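Local structure of phosphoribosylamine--glycine ligase (Thermotoga maritima, 1VKZ) at residues T349-G354 and Y393-K398; M200-G205 and G317-V322; G24-A29 and N287-D292. The protein catalyses the ATP-dependent ligation of glycine to 5-phosphoribosylamine, giving glycinamide ribonucleotide in the de novo synthesis of purines. All blocks are in the same frame, centred on the assembly; numbering follows the deposited sequence.

Interaction 1. Residues T349-G354 and Y393-K398; sequences TLPEEG and YELAEK
A backbone bond of 2.9 Å from Lys398 N to Leu395 O links the two residues whose side chains both touch Pro351. The contact belongs to the C domain of the glycinamide ribonucleotide synthetase fold, where helix 385-398 lies against an antiparallel sheet and the loop before strand 356-364 passes along the helix. No hydrogen bond joins 349-354 to 393-398, so the evidence for association is one of carbon contacts. The pyrrolidine ring of Pro351 is the wedge: its CG meets Leu395 CD1 at 3.5 Å, tighter than ordinary van der Waals spacing, and the two side chains run across each other at about a right angle. Next to it, Pro351 CB lies 3.8 Å from Lys398 CD, while CG and CB are both close to Lys398 CB. Of the lysine side chain, CB and CD make the contact, and its end leads away from the loop; the backbone Lys398 O also lies 3.8 Å from Pro351 CD. Replacing Pro351 by a glycine would probably open a gap beside Leu395 CD1 and leave the lysine methylenes with no ring to rest on. With CG anti to the backbone N (chi1 -175°), the leucine swings toward the loop, and from there CD1 meets Pro351 CG while CD2 meets Gly354. CD1 also comes within 3.7 Å of Glu353 O. Beneath, Leu395 touches Ile356, and Ala396 packs on Leu333, so the helix is seated on the sheet; a backbone bond between Thr349 and His400 fastens the loop further. Gly354 has a positive phi of 126°, and a beta carbon there would fall 2.6 Å from Leu395 CD2, a clash. Without one, Gly354 CA sits 3.7 Å from that methyl.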
ATOM      1  N   THR A 349     -24.446   3.681  10.356  1.00 41.50           N
ATOM      2  CA  THR A 349     -25.447   2.627  10.245  1.00 40.44           C
ATOM      3  C   THR A 349     -24.975   1.616   9.211  1.00 40.61           C
ATOM      4  O   THR A 349     -24.541   1.970   8.117  1.00 38.13           O
ATOM      5  CB  THR A 349     -26.823   3.200   9.911  1.00 39.54           C
ATOM      6  OG1 THR A 349     -27.468   3.609  11.125  1.00 33.79           O
ATOM      7  CG2 THR A 349     -27.744   2.119   9.375  1.00 44.82           C
ATOM      8  N   LEU A 350     -25.039   0.350   9.602  1.00 43.35           N
ATOM      9  CA  LEU A 350     -24.542  -0.768   8.802  1.00 44.65           C
ATOM     10  C   LEU A 350     -25.684  -1.713   8.503  1.00 45.33           C
ATOM     11  O   LEU A 350     -26.592  -1.860   9.318  1.00 45.21           O
ATOM     12  CB  LEU A 350     -23.489  -1.569   9.563  1.00 43.41           C
ATOM     13  CG  LEU A 350     -22.069  -1.043   9.738  1.00 43.19           C
ATOM     14  CD1 LEU A 350     -21.307  -2.124  10.475  1.00 43.17           C
ATOM     15  CD2 LEU A 350     -21.368  -0.673   8.416  1.00 36.11           C
ATOM     16  N   PRO A 351     -25.657  -2.352   7.342  1.00 48.10           N
ATOM     17  CA  PRO A 351     -26.622  -3.412   7.029  1.00 50.63           C
ATOM     18  C   PRO A 351     -26.473  -4.718   7.828  1.00 52.61           C
ATOM     19  O   PRO A 351     -25.486  -4.915   8.547  1.00 52.49           O
ATOM     20  CB  PRO A 351     -26.358  -3.683   5.542  1.00 51.98           C
ATOM     21  CG  PRO A 351     -24.988  -3.198   5.301  1.00 48.87           C
ATOM     22  CD  PRO A 351     -24.784  -2.048   6.199  1.00 47.40           C
ATOM     23  N   GLU A 352     -27.468  -5.601   7.678  1.00 55.97           N
ATOM     24  CA  GLU A 352     -27.426  -6.951   8.264  1.00 56.81           C
ATOM     25  C   GLU A 352     -26.236  -7.743   7.705  1.00 58.37           C
ATOM     26  O   GLU A 352     -25.486  -8.356   8.470  1.00 60.85           O
ATOM     27  CB  GLU A 352     -28.737  -7.699   8.011  1.00 56.27           C
ATOM     28  N   GLU A 353     -26.035  -7.712   6.386  1.00 57.43           N
ATOM     29  CA  GLU A 353     -24.899  -8.434   5.793  1.00 57.35           C
ATOM     30  C   GLU A 353     -24.119  -7.638   4.733  1.00 54.70           C
ATOM     31  O   GLU A 353     -24.423  -6.478   4.446  1.00 55.76           O
ATOM     32  CB  GLU A 353     -25.326  -9.840   5.304  1.00 56.76           C
ATOM     33  CG  GLU A 353     -26.204  -9.914   4.061  1.00 59.37           C
ATOM     34  CD  GLU A 353     -26.629 -11.356   3.760  1.00 60.95           C
ATOM     35  OE1 GLU A 353     -25.753 -12.260   3.790  1.00 67.65           O
ATOM     36  OE2 GLU A 353     -27.834 -11.600   3.513  1.00 62.10           O
ATOM     37  N   GLY A 354     -23.080  -8.276   4.202  1.00 52.16           N
ATOM     38  CA  GLY A 354     -22.149  -7.647   3.265  1.00 50.27           C
ATOM     39  C   GLY A 354     -20.721  -7.784   3.751  1.00 47.53           C
ATOM     40  O   GLY A 354     -20.452  -7.737   4.942  1.00 47.15           O
ATOM     41  N   TYR A 393     -21.453  -1.579  -4.790  1.00 45.56           N
ATOM     42  CA  TYR A 393     -22.201  -0.317  -4.749  1.00 42.98           C
ATOM     43  C   TYR A 393     -23.553  -0.456  -4.063  1.00 42.59           C
ATOM     44  O   TYR A 393     -23.960   0.437  -3.316  1.00 41.69           O
ATOM     45  CB  TYR A 393     -22.331   0.285  -6.167  1.00 41.39           C
ATOM     46  CG  TYR A 393     -21.130   1.117  -6.518  1.00 33.88           C
ATOM     47  CD1 TYR A 393     -20.935   2.361  -5.922  1.00 34.49           C
ATOM     48  CD2 TYR A 393     -20.172   0.657  -7.405  1.00 31.80           C
ATOM     49  CE1 TYR A 393     -19.791   3.136  -6.203  1.00 38.53           C
ATOM     50  CE2 TYR A 393     -19.029   1.409  -7.691  1.00 32.11           C
ATOM     51  CZ  TYR A 393     -18.844   2.652  -7.083  1.00 34.64           C
ATOM     52  OH  TYR A 393     -17.737   3.408  -7.381  1.00 34.25           O
ATOM     53  N   GLU A 394     -24.221  -1.579  -4.306  1.00 43.22           N
ATOM     54  CA  GLU A 394     -25.436  -1.939  -3.585  1.00 43.71           C
ATOM     55  C   GLU A 394     -25.194  -1.902  -2.080  1.00 43.76           C
ATOM     56  O   GLU A 394     -26.029  -1.419  -1.311  1.00 43.12           O
ATOM     57  CB  GLU A 394     -25.936  -3.337  -4.010  1.00 45.35           C
ATOM     58  CG  GLU A 394     -26.638  -3.416  -5.373  1.00 39.26           C
ATOM     59  CD  GLU A 394     -26.757  -4.858  -5.904  1.00 46.61           C
ATOM     60  OE1 GLU A 394     -26.556  -5.813  -5.115  1.00 52.91           O
ATOM     61  OE2 GLU A 394     -27.053  -5.061  -7.113  1.00 48.72           O
ATOM     62  N   LEU A 395     -24.031  -2.389  -1.663  1.00 46.28           N
ATOM     63  CA  LEU A 395     -23.648  -2.346  -0.250  1.00 46.26           C
ATOM     64  C   LEU A 395     -23.343  -0.917   0.196  1.00 46.45           C
ATOM     65  O   LEU A 395     -23.784  -0.491   1.251  1.00 49.01           O
ATOM     66  CB  LEU A 395     -22.457  -3.268   0.041  1.00 44.25           C
ATOM     67  CG  LEU A 395     -22.021  -3.401   1.498  1.00 44.77           C
ATOM     68  CD1 LEU A 395     -23.187  -3.639   2.389  1.00 40.67           C
ATOM     69  CD2 LEU A 395     -20.996  -4.520   1.657  1.00 46.92           C
ATOM     70  N   ALA A 396     -22.616  -0.158  -0.598  1.00 45.13           N
ATOM     71  CA  ALA A 396     -22.267   1.189  -0.172  1.00 46.33           C
ATOM     72  C   ALA A 396     -23.533   2.073   0.063  1.00 47.93           C
ATOM     73  O   ALA A 396     -23.550   2.925   0.982  1.00 47.45           O
ATOM     74  CB  ALA A 396     -21.301   1.831  -1.171  1.00 44.22           C
ATOM     75  N   GLU A 397     -24.584   1.843  -0.743  1.00 47.82           N
ATOM     76  CA  GLU A 397     -25.870   2.534  -0.583  1.00 47.66           C
ATOM     77  C   GLU A 397     -26.568   2.151   0.728  1.00 47.63           C
ATOM     78  O   GLU A 397     -27.330   2.948   1.263  1.00 50.73           O
ATOM     79  CB  GLU A 397     -26.815   2.235  -1.760  1.00 46.65           C
ATOM     80  CG  GLU A 397     -26.302   2.604  -3.155  1.00 49.00           C
ATOM     81  CD  GLU A 397     -26.917   1.738  -4.269  1.00 51.31           C
ATOM     82  OE1 GLU A 397     -28.120   1.398  -4.164  1.00 57.66           O
ATOM     83  OE2 GLU A 397     -26.212   1.393  -5.253  1.00 49.16           O
ATOM     84  N   LYS A 398     -26.322   0.939   1.238  1.00 46.94           N
ATOM     85  CA  LYS A 398     -26.933   0.481   2.508  1.00 46.72           C
ATOM     86  C   LYS A 398     -26.216   1.024   3.740  1.00 43.42           C
ATOM     87  O   LYS A 398     -26.716   0.948   4.863  1.00 38.55           O
ATOM     88  CB  LYS A 398     -26.922  -1.048   2.610  1.00 47.06           C
ATOM     89  CG  LYS A 398     -27.903  -1.774   1.707  1.00 47.31           C
ATOM     90  CD  LYS A 398     -28.032  -3.252   2.140  1.00 49.24           C
ATOM     91  CE  LYS A 398     -28.884  -4.069   1.178  1.00 52.75           C
ATOM     92  NZ  LYS A 398     -28.237  -4.155  -0.168  1.00 58.74           N
TER

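Interaction 2. Residues M200-G205 and G317-V322; sequences MAVVNG and GKMEPV
Val202 is the first residue of 200-205 to meet the loop 317-322, and it meets the bent end of Met319, built as selenomethionine. Its beta carbon points at the loop, and with CG1 anti to the backbone N (chi1 -167°) that methyl comes 3.7 Å from Met319 SE. The two side chains pass each other at a slant. The carbonyl takes part as well, since Met319 CE stands 3.7 Å from Val202 O. This is a van der Waals approach, and no hydrogen bond crosses anywhere between the segments. Val203 turns its side chain the other way, onto Phe208, Tyr266 and Leu270, and offers the loop little more than its backbone, with N at 4.4 Å from Met319 SE. At Asn204 the beta carbon faces the loop again. Here the selenomethionine methyl ends its reach, CE lying 4.1 Å from Asn204 N, while Asn204 ND2 is 4.5 Å from Gly317 O, too far to count as bonded. A turn at chi3 (-67°) explains how one side chain serves both residues: it turns CE onward along the strand, so that SE stays by the valine and CE moves on toward the asparagine. The backbones themselves remain well apart, 8.5 Å between Val202 CA and Met319 CA, and this long side chain spans the interval. It also touches Asn207 and Val209, across the backbone pairing of Val202 with Val209. Gly205, with phi 61° beside its negative psi, begins the tight turn of that hairpin. Thus Met319, from the loop between helix 303-315 and strand 327-334, packs on the 195-204/207-210 hairpin at the margin of an antiparallel sheet, the one in the ATP-grasp domain that ends in the predicted metal-binding strand 280-287.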
HETATM    1  N   MSE A 200       2.811  -6.656  -6.609  1.00 41.42           N
HETATM    2  CA  MSE A 200       2.972  -7.041  -5.225  1.00 44.67           C
HETATM    3  C   MSE A 200       3.334  -8.499  -5.142  1.00 42.17           C
HETATM    4  O   MSE A 200       2.803  -9.347  -5.853  1.00 41.16           O
HETATM    5  CB  MSE A 200       1.659  -6.842  -4.449  1.00 43.04           C
HETATM    6  CG  MSE A 200       1.615  -5.613  -3.562  1.00 53.67           C
HETATM    7 SE   MSE A 200      -0.237  -4.898  -3.361  1.00 57.86          SE
HETATM    8  CE  MSE A 200      -0.210  -3.900  -5.147  1.00 57.70           C
ATOM      9  N   ALA A 201       4.214  -8.810  -4.222  1.00 42.95           N
ATOM     10  CA  ALA A 201       4.598 -10.186  -4.045  1.00 43.21           C
ATOM     11  C   ALA A 201       4.799 -10.547  -2.569  1.00 41.67           C
ATOM     12  O   ALA A 201       5.199  -9.710  -1.729  1.00 39.46           O
ATOM     13  CB  ALA A 201       5.842 -10.469  -4.850  1.00 42.98           C
ATOM     14  N   VAL A 202       4.510 -11.816  -2.281  1.00 42.76           N
ATOM     15  CA  VAL A 202       4.948 -12.465  -1.046  1.00 42.24           C
ATOM     16  C   VAL A 202       6.317 -13.021  -1.356  1.00 41.00           C
ATOM     17  O   VAL A 202       6.513 -13.645  -2.387  1.00 43.43           O
ATOM     18  CB  VAL A 202       4.002 -13.604  -0.585  1.00 41.30           C
ATOM     19  CG1 VAL A 202       4.334 -14.009   0.818  1.00 37.95           C
ATOM     20  CG2 VAL A 202       2.542 -13.168  -0.638  1.00 45.76           C
ATOM     21  N   VAL A 203       7.243 -12.786  -0.446  1.00 40.32           N
ATOM     22  CA  VAL A 203       8.662 -12.949  -0.674  1.00 41.47           C
ATOM     23  C   VAL A 203       9.345 -13.668   0.514  1.00 41.88           C
ATOM     24  O   VAL A 203       9.039 -13.396   1.681  1.00 36.07           O
ATOM     25  CB  VAL A 203       9.349 -11.593  -0.859  1.00 42.29           C
ATOM     26  CG1 VAL A 203      10.864 -11.782  -0.958  1.00 42.79           C
ATOM     27  CG2 VAL A 203       8.819 -10.862  -2.088  1.00 44.35           C
ATOM     28  N   ASN A 204      10.256 -14.589   0.181  1.00 44.69           N
ATOM     29  CA  ASN A 204      11.180 -15.241   1.137  1.00 44.42           C
ATOM     30  C   ASN A 204      12.504 -15.363   0.450  1.00 43.43           C
ATOM     31  O   ASN A 204      12.683 -16.223  -0.403  1.00 44.36           O
ATOM     32  CB  ASN A 204      10.692 -16.650   1.555  1.00 45.18           C
ATOM     33  CG  ASN A 204      11.700 -17.406   2.472  1.00 50.12           C
ATOM     34  OD1 ASN A 204      12.473 -16.812   3.246  1.00 56.10           O
ATOM     35  ND2 ASN A 204      11.655 -18.726   2.396  1.00 57.96           N
ATOM     36  N   GLY A 205      13.423 -14.478   0.813  1.00 44.10           N
ATOM     37  CA  GLY A 205      14.750 -14.452   0.245  1.00 43.01           C
ATOM     38  C   GLY A 205      14.623 -14.210  -1.227  1.00 43.84           C
ATOM     39  O   GLY A 205      14.171 -13.144  -1.611  1.00 45.49           O
ATOM     40  N   GLY A 317       9.103 -22.357   3.529  1.00 42.89           N
ATOM     41  CA  GLY A 317       8.744 -23.361   2.527  1.00 44.66           C
ATOM     42  C   GLY A 317       8.414 -22.779   1.167  1.00 46.07           C
ATOM     43  O   GLY A 317       8.455 -21.541   0.962  1.00 46.02           O
ATOM     44  N   LYS A 318       8.083 -23.684   0.245  1.00 46.80           N
ATOM     45  CA  LYS A 318       7.642 -23.339  -1.119  1.00 48.28           C
ATOM     46  C   LYS A 318       6.279 -22.680  -1.147  1.00 47.50           C
ATOM     47  O   LYS A 318       5.326 -23.197  -0.582  1.00 48.59           O
ATOM     48  CB  LYS A 318       7.585 -24.598  -1.992  1.00 48.80           C
ATOM     49  CG  LYS A 318       8.935 -25.227  -2.229  1.00 48.39           C
ATOM     50  CD  LYS A 318       8.794 -26.599  -2.874  1.00 50.32           C
ATOM     51  CE  LYS A 318      10.085 -27.387  -2.767  1.00 49.02           C
ATOM     52  NZ  LYS A 318       9.810 -28.843  -2.718  1.00 53.06           N
HETATM   53  N   MSE A 319       6.179 -21.530  -1.799  1.00 47.21           N
HETATM   54  CA  MSE A 319       4.897 -20.876  -1.928  1.00 47.54           C
HETATM   55  C   MSE A 319       4.309 -21.259  -3.247  1.00 45.69           C
HETATM   56  O   MSE A 319       5.009 -21.331  -4.259  1.00 42.71           O
HETATM   57  CB  MSE A 319       5.033 -19.370  -1.849  1.00 48.03           C
HETATM   58  CG  MSE A 319       5.507 -18.893  -0.497  1.00 52.24           C
HETATM   59 SE   MSE A 319       6.011 -17.012  -0.542  1.00 54.63          SE
HETATM   60  CE  MSE A 319       7.589 -17.118  -1.709  1.00 47.19           C
ATOM     61  N   GLU A 320       3.004 -21.504  -3.214  1.00 45.87           N
ATOM     62  CA  GLU A 320       2.241 -21.832  -4.385  1.00 47.02           C
ATOM     63  C   GLU A 320       1.579 -20.559  -4.900  1.00 44.93           C
ATOM     64  O   GLU A 320       1.258 -19.679  -4.105  1.00 45.10           O
ATOM     65  CB  GLU A 320       1.183 -22.874  -4.022  1.00 48.23           C
ATOM     66  CG  GLU A 320       1.764 -24.189  -3.525  1.00 52.62           C
ATOM     67  CD  GLU A 320       2.545 -24.943  -4.600  1.00 60.25           C
ATOM     68  OE1 GLU A 320       2.298 -24.695  -5.807  1.00 60.62           O
ATOM     69  OE2 GLU A 320       3.406 -25.783  -4.237  1.00 60.85           O
ATOM     70  N   PRO A 321       1.400 -20.457  -6.216  1.00 44.01           N
ATOM     71  CA  PRO A 321       0.755 -19.297  -6.848  1.00 45.37           C
ATOM     72  C   PRO A 321      -0.591 -18.883  -6.247  1.00 47.06           C
ATOM     73  O   PRO A 321      -1.402 -19.737  -5.891  1.00 47.72           O
ATOM     74  CB  PRO A 321       0.525 -19.767  -8.298  1.00 44.98           C
ATOM     75  CG  PRO A 321       1.554 -20.795  -8.541  1.00 43.82           C
ATOM     76  CD  PRO A 321       1.856 -21.437  -7.215  1.00 45.05           C
ATOM     77  N   VAL A 322      -0.838 -17.580  -6.177  1.00 48.13           N
ATOM     78  CA  VAL A 322      -2.128 -17.089  -5.697  1.00 48.67           C
ATOM     79  C   VAL A 322      -3.076 -16.757  -6.856  1.00 49.67           C
ATOM     80  O   VAL A 322      -3.016 -15.672  -7.428  1.00 52.72           O
ATOM     81  CB  VAL A 322      -1.929 -15.887  -4.786  1.00 48.11           C
ATOM     82  CG1 VAL A 322      -3.270 -15.347  -4.278  1.00 43.10           C
ATOM     83  CG2 VAL A 322      -1.011 -16.310  -3.633  1.00 50.43           C
TER

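Interaction 3. Residues G24-A29 and N287-D292; sequences GGREHA and NVRLGD
Asp292 OD2 gathers three hydrogen bonds at the start of helix 25-36. Arg26 N donates to it at 3.2 Å with a fairly straight N-H...O angle of 155°, coming from well above the carboxylate plane. Water 1 donates to the same oxygen at 2.8 Å and accepts from Gly25 N; water 2 donates to OD2 at 2.6 Å and, with its other proton, to Glu27 OE1. The second direct link is made by the arginine side chain: Arg26 NH1 donates to Leu290 O at 3.0 Å, in the carbonyl plane but more bent, 142° at the hydrogen. The chain runs extended until it bends at chi3 (53°), which brings Asp292 CB over one face of the guanidinium while Leu290 O lies near its edge. Arg289 NH1 stands 3.5 Å from Arg26 NH1; both are donors. Arg289 is about 7 Å, side chain to side chain, from Gly154 of the predicted ATP site and from Glu285, a predicted magnesium ligand, which places the contact beside the predicted ATP and metal sites.

Further out, Glu27 helps fix the rotation of this guanidinium, together with Leu290 O. Its OE2 forms a salt bridge with Arg26 NE at 3.2 Å, close to the guanidinium plane, and its OE1 accepts from Gly24 N at 2.9 Å, one half of a capping box at the N-cap. A beta carbon on Gly24 would collide with that OE1. The Arg289 to Asp292 run belongs to the signature of the family. Gly291 O bonds Thr295 OG1 and Asp292 O bonds Arg374 NH1, so the loop from strand 280-287 into helix 294-301 is anchored while it meets the glycine-rich turn that joins strand 17-22, of the parallel sheet, to helix 25-36.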
ATOM      1  N   GLY A  24      -6.184  -0.401   9.797  1.00 46.57           N
ATOM      2  CA  GLY A  24      -6.880  -0.103   8.556  1.00 45.88           C
ATOM      3  C   GLY A  24      -7.577  -1.314   7.994  1.00 43.46           C
ATOM      4  O   GLY A  24      -7.593  -2.336   8.611  1.00 41.94           O
ATOM      5  N   GLY A  25      -8.160  -1.166   6.806  1.00 44.24           N
ATOM      6  CA  GLY A  25      -8.874  -2.239   6.120  1.00 42.55           C
ATOM      7  C   GLY A  25      -7.970  -3.319   5.591  1.00 42.01           C
ATOM      8  O   GLY A  25      -8.388  -4.464   5.503  1.00 46.82           O
ATOM      9  N   ARG A  26      -6.722  -2.971   5.269  1.00 41.39           N
ATOM     10  CA  ARG A  26      -5.678  -3.944   4.892  1.00 40.20           C
ATOM     11  C   ARG A  26      -5.476  -4.921   6.017  1.00 42.68           C
ATOM     12  O   ARG A  26      -5.496  -6.131   5.827  1.00 46.02           O
ATOM     13  CB  ARG A  26      -4.394  -3.183   4.618  1.00 40.02           C
ATOM     14  CG  ARG A  26      -3.131  -3.965   4.365  1.00 42.52           C
ATOM     15  CD  ARG A  26      -1.956  -3.061   3.980  1.00 44.53           C
ATOM     16  NE  ARG A  26      -1.734  -1.983   4.947  1.00 55.88           N
ATOM     17  CZ  ARG A  26      -1.191  -0.775   4.693  1.00 55.22           C
ATOM     18  NH1 ARG A  26      -0.780  -0.420   3.488  1.00 52.68           N
ATOM     19  NH2 ARG A  26      -1.064   0.099   5.683  1.00 60.07           N
ATOM     20  N   GLU A  27      -5.339  -4.381   7.220  1.00 43.38           N
ATOM     21  CA  GLU A  27      -5.079  -5.153   8.396  1.00 41.38           C
ATOM     22  C   GLU A  27      -6.278  -6.042   8.692  1.00 43.39           C
ATOM     23  O   GLU A  27      -6.131  -7.233   8.978  1.00 43.38           O
ATOM     24  CB  GLU A  27      -4.793  -4.215   9.556  1.00 40.78           C
ATOM     25  CG  GLU A  27      -3.420  -3.556   9.499  1.00 42.45           C
ATOM     26  CD  GLU A  27      -3.264  -2.415   8.493  1.00 49.92           C
ATOM     27  OE1 GLU A  27      -4.244  -1.719   8.115  1.00 55.94           O
ATOM     28  OE2 GLU A  27      -2.128  -2.171   8.092  1.00 50.47           O
ATOM     29  N   HIS A  28      -7.462  -5.457   8.612  1.00 42.44           N
ATOM     30  CA  HIS A  28      -8.676  -6.193   8.849  1.00 42.40           C
ATOM     31  C   HIS A  28      -8.868  -7.242   7.764  1.00 40.23           C
ATOM     32  O   HIS A  28      -9.221  -8.358   8.057  1.00 42.48           O
ATOM     33  CB  HIS A  28      -9.872  -5.230   8.961  1.00 42.96           C
ATOM     34  CG  HIS A  28     -11.157  -5.899   9.329  1.00 34.19           C
ATOM     35  ND1 HIS A  28     -12.387  -5.316   9.102  1.00 34.50           N
ATOM     36  CD2 HIS A  28     -11.408  -7.101   9.896  1.00 42.31           C
ATOM     37  CE1 HIS A  28     -13.339  -6.139   9.514  1.00 37.83           C
ATOM     38  NE2 HIS A  28     -12.775  -7.236   9.982  1.00 34.97           N
ATOM     39  N   ALA A  29      -8.609  -6.898   6.517  1.00 42.23           N
ATOM     40  CA  ALA A  29      -8.660  -7.884   5.451  1.00 43.36           C
ATOM     41  C   ALA A  29      -7.694  -9.060   5.716  1.00 42.31           C
ATOM     42  O   ALA A  29      -8.085 -10.237   5.646  1.00 44.14           O
ATOM     43  CB  ALA A  29      -8.383  -7.240   4.136  1.00 44.37           C
ATOM     44  N   ASN A 287       7.608  -0.296  -2.096  1.00 41.44           N
ATOM     45  CA  ASN A 287       7.019  -0.327  -0.769  1.00 43.44           C
ATOM     46  C   ASN A 287       7.231  -1.719  -0.210  1.00 41.87           C
ATOM     47  O   ASN A 287       7.317  -2.687  -0.942  1.00 40.17           O
ATOM     48  CB  ASN A 287       5.538   0.067  -0.819  1.00 44.93           C
ATOM     49  CG  ASN A 287       5.330   1.526  -1.250  1.00 49.72           C
ATOM     50  OD1 ASN A 287       6.306   2.284  -1.496  1.00 56.97           O
ATOM     51  ND2 ASN A 287       4.061   1.941  -1.326  1.00 44.23           N
ATOM     52  N   VAL A 288       7.389  -1.801   1.095  1.00 44.40           N
ATOM     53  CA  VAL A 288       7.737  -3.080   1.751  1.00 46.00           C
ATOM     54  C   VAL A 288       6.560  -3.628   2.505  1.00 48.07           C
ATOM     55  O   VAL A 288       6.716  -4.229   3.547  1.00 54.84           O
ATOM     56  CB  VAL A 288       8.942  -2.942   2.698  1.00 44.75           C
ATOM     57  CG1 VAL A 288      10.211  -2.636   1.871  1.00 45.27           C
ATOM     58  CG2 VAL A 288       8.685  -1.892   3.748  1.00 38.33           C
ATOM     59  N   ARG A 289       5.380  -3.399   1.973  1.00 47.80           N
ATOM     60  CA  ARG A 289       4.187  -3.996   2.475  1.00 51.08           C
ATOM     61  C   ARG A 289       3.135  -3.862   1.373  1.00 49.84           C
ATOM     62  O   ARG A 289       3.377  -3.222   0.359  1.00 49.60           O
ATOM     63  CB  ARG A 289       3.756  -3.309   3.760  1.00 52.72           C
ATOM     64  CG  ARG A 289       3.897  -1.796   3.752  1.00 59.84           C
ATOM     65  CD  ARG A 289       3.023  -1.087   2.738  1.00 67.61           C
ATOM     66  NE  ARG A 289       3.222   0.362   2.728  1.00 76.83           N
ATOM     67  CZ  ARG A 289       2.520   1.219   1.982  1.00 75.52           C
ATOM     68  NH1 ARG A 289       1.551   0.790   1.175  1.00 79.30           N
ATOM     69  NH2 ARG A 289       2.787   2.517   2.048  1.00 70.44           N
ATOM     70  N   LEU A 290       1.965  -4.440   1.571  1.00 48.20           N
ATOM     71  CA  LEU A 290       0.963  -4.459   0.519  1.00 47.62           C
ATOM     72  C   LEU A 290       0.217  -3.175   0.602  1.00 45.55           C
ATOM     73  O   LEU A 290       0.190  -2.578   1.674  1.00 44.62           O
ATOM     74  CB  LEU A 290      -0.006  -5.595   0.763  1.00 50.24           C
ATOM     75  CG  LEU A 290       0.639  -6.968   0.789  1.00 52.09           C
ATOM     76  CD1 LEU A 290      -0.390  -7.949   1.289  1.00 47.88           C
ATOM     77  CD2 LEU A 290       1.162  -7.298  -0.609  1.00 51.96           C
ATOM     78  N   GLY A 291      -0.409  -2.780  -0.508  1.00 44.38           N
ATOM     79  CA  GLY A 291      -1.247  -1.572  -0.565  1.00 44.95           C
ATOM     80  C   GLY A 291      -2.632  -1.644   0.111  1.00 44.03           C
ATOM     81  O   GLY A 291      -3.112  -2.725   0.482  1.00 45.57           O
ATOM     82  N   ASP A 292      -3.233  -0.466   0.299  1.00 42.61           N
ATOM     83  CA  ASP A 292      -4.567  -0.276   0.887  1.00 43.86           C
ATOM     84  C   ASP A 292      -5.206   0.776  -0.003  1.00 45.30           C
ATOM     85  O   ASP A 292      -4.778   1.909   0.025  1.00 46.23           O
ATOM     86  CB  ASP A 292      -4.449   0.271   2.305  1.00 45.38           C
ATOM     87  CG  ASP A 292      -5.690   0.009   3.188  1.00 47.41           C
ATOM     88  OD1 ASP A 292      -6.829  -0.115   2.728  1.00 40.71           O
ATOM     89  OD2 ASP A 292      -5.598  -0.078   4.420  1.00 52.54           O
TER
HETATM   90  O   HOH W   1      -7.887   1.320   5.245  1.00 31.79           O
HETATM   91  O   HOH W   2      -4.220   0.625   6.462  1.00 31.90           O

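How the interactions relate
From the N terminus, interaction 3 opens first, at 24-29 just after strand 17-22, and closes a long loop when the chain returns at 287-292. Interaction 2 opens inside that loop, at 200-205, but closes beyond it at 317-322, so the two cross. They also touch: Met200 CG packs 3.4 Å from Leu290 CD2, which joins strand 195-204 to the loop entering helix 294-301. Interaction 1 follows in series, a short closure within the C domain, its nearest atoms about 9 Å from interaction 3. His28 ND1 bonds Phe358 N, and Phe358 touches Leu350, a bridge from helix 25-36 to the neighbourhood of interaction 1.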